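Side-chain contact in cytosol aminopeptidase (Coxiella burnetii, PDB 3IJ3), which probably acts as a manganese-dependent metalloaminopeptidase of the M17 family, removing residues from the N-termini of peptides: residues 317-320 and 324-327. Sequence-based numbering, arbitrary orientation.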
ATOM      1  N   VAL A 317      27.417   8.186   5.031  1.00 14.77           N
ATOM      2  CA  VAL A 317      27.967   8.336   6.382  1.00 13.09           C
ATOM      3  C   VAL A 317      28.271   9.808   6.573  1.00 15.19           C
ATOM      4  O   VAL A 317      29.049  10.395   5.811  1.00 15.88           O
ATOM      5  CB  VAL A 317      29.198   7.460   6.623  1.00 14.81           C
ATOM      6  CG1 VAL A 317      29.795   7.771   8.009  1.00 14.27           C
ATOM      7  CG2 VAL A 317      28.840   5.976   6.492  1.00 14.02           C
ATOM      8  N   VAL A 318      27.652  10.390   7.596  1.00 15.17           N
ATOM      9  CA  VAL A 318      27.746  11.800   7.912  1.00 16.25           C
ATOM     10  C   VAL A 318      28.689  11.972   9.081  1.00 17.40           C
ATOM     11  O   VAL A 318      28.599  11.237  10.061  1.00 16.44           O
ATOM     12  CB  VAL A 318      26.347  12.327   8.284  1.00 16.60           C
ATOM     13  CG1 VAL A 318      26.402  13.751   8.800  1.00 20.42           C
ATOM     14  CG2 VAL A 318      25.379  12.178   7.056  1.00 19.11           C
ATOM     15  N   GLN A 319      29.639  12.899   8.934  1.00 16.28           N
ATOM     16  CA  GLN A 319      30.578  13.225   9.988  1.00 17.62           C
ATOM     17  C   GLN A 319      29.843  14.130  10.970  1.00 17.32           C
ATOM     18  O   GLN A 319      28.847  14.753  10.614  1.00 16.39           O
ATOM     19  CB  GLN A 319      31.798  13.955   9.424  1.00 18.33           C
ATOM     20  CG  GLN A 319      32.576  13.166   8.345  1.00 20.75           C
ATOM     21  CD  GLN A 319      33.326  11.959   8.906  1.00 23.05           C
ATOM     22  OE1 GLN A 319      33.843  12.010  10.013  1.00 24.93           O
ATOM     23  NE2 GLN A 319      33.408  10.877   8.120  1.00 21.94           N
ATOM     24  N   THR A 320      30.318  14.191  12.206  1.00 17.98           N
ATOM     25  CA  THR A 320      29.685  15.043  13.218  1.00 17.80           C
ATOM     26  C   THR A 320      30.711  15.913  13.944  1.00 16.90           C
ATOM     27  O   THR A 320      31.896  15.635  13.945  1.00 15.64           O
ATOM     28  CB  THR A 320      28.950  14.211  14.306  1.00 18.25           C
ATOM     29  OG1 THR A 320      29.895  13.384  14.984  1.00 18.28           O
ATOM     30  CG2 THR A 320      27.822  13.341  13.725  1.00 18.43           C
ATOM     31  N   LYS A 324      32.002  11.559  15.724  1.00 17.07           N
ATOM     32  CA  LYS A 324      31.397  10.233  15.621  1.00 17.35           C
ATOM     33  C   LYS A 324      30.888  10.156  14.186  1.00 18.15           C
ATOM     34  O   LYS A 324      30.612  11.191  13.571  1.00 21.48           O
ATOM     35  CB  LYS A 324      30.256  10.040  16.594  1.00 17.03           C
ATOM     36  CG  LYS A 324      30.690  10.063  18.028  1.00 21.55           C
ATOM     37  CD  LYS A 324      29.538   9.760  18.995  1.00 25.99           C
ATOM     38  CE  LYS A 324      30.016   9.793  20.446  1.00 26.74           C
ATOM     39  NZ  LYS A 324      31.006   8.741  20.733  1.00 26.70           N
ATOM     40  N   THR A 325      30.787   8.963  13.631  1.00 15.48           N
ATOM     41  CA  THR A 325      30.248   8.816  12.264  1.00 14.90           C
ATOM     42  C   THR A 325      28.827   8.242  12.364  1.00 15.38           C
ATOM     43  O   THR A 325      28.587   7.341  13.155  1.00 14.48           O
ATOM     44  CB  THR A 325      31.132   7.947  11.374  1.00 15.16           C
ATOM     45  OG1 THR A 325      31.420   6.706  12.021  1.00 14.42           O
ATOM     46  CG2 THR A 325      32.441   8.706  11.059  1.00 17.11           C
ATOM     47  N   ILE A 326      27.908   8.763  11.552  1.00 14.89           N
ATOM     48  CA  ILE A 326      26.523   8.303  11.537  1.00 14.00           C
ATOM     49  C   ILE A 326      26.178   7.746  10.160  1.00 13.05           C
ATOM     50  O   ILE A 326      26.336   8.438   9.154  1.00 15.57           O
ATOM     51  CB  ILE A 326      25.555   9.459  11.751  1.00 14.91           C
ATOM     52  CG1 ILE A 326      25.881  10.214  13.039  1.00 16.95           C
ATOM     53  CG2 ILE A 326      24.139   8.949  11.790  1.00 14.99           C
ATOM     54  CD1 ILE A 326      25.183  11.558  13.037  1.00 21.26           C
ATOM     55  N   GLU A 327      25.742   6.503  10.123  1.00 13.81           N
ATOM     56  CA  GLU A 327      25.276   5.901   8.895  1.00 13.01           C
ATOM     57  C   GLU A 327      23.799   6.249   8.784  1.00 14.00           C
ATOM     58  O   GLU A 327      22.994   5.907   9.674  1.00 15.32           O
ATOM     59  CB  GLU A 327      25.460   4.393   8.889  1.00 15.08           C
ATOM     60  CG  GLU A 327      24.978   3.775   7.544  1.00 17.58           C
ATOM     61  CD  GLU A 327      25.109   2.270   7.467  1.00 19.90           C
ATOM     62  OE1 GLU A 327      25.199   1.604   8.533  1.00 16.87           O
ATOM     63  OE2 GLU A 327      25.113   1.743   6.315  1.00 20.47           O
TER
HETATM   64  O   HOH W   1      32.938  12.754  12.379  1.00 20.09           O
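V318 and I326 exchange two main-chain hydrogen bonds, V318 N to I326 O at 2.8 Å and I326 N to V318 O at 3.0 Å, both nearly straight. Such a doubly bonded pair fixes the register of antiparallel strands, and here it sets V317 opposite E327 as a non-hydrogen-bonded pair. The I326 carbonyl oxygen also receives a CA-H...O contact from V317.

Toward the turn, a side chain adds a bond to the strand ends. T320 OG1 donates to K324 O at 2.7 Å, reaching it at 119° to the C=O bond and tilted from the carbonyl plane. A water bridges the same end: it accepts from T320 N and lies 3.0 Å from K324 O and 2.6 Å from Q319 OE1.

Strands 317–319 and 325–327 form a β hairpin within the catalytic domain, and strand 417–418 runs parallel to 325–327 on its other edge.

Nonpolar contacts fall on both faces. On that of V318 and I326, T320 CG2 presses on I326 CD1 at 3.3 Å, tighter than usual, the two side chains crossing at about a right angle. On the other face V317 CG1 meets T325 CB, while Q319, bent at chi2 (-70°), lays its amide alongside T325 CG2. T325 OG1 instead hydrogen-bonds Y143 O of the second subunit, and V317 packs on that same tyrosine, so the V317 and T325 part of this face lies at a subunit interface.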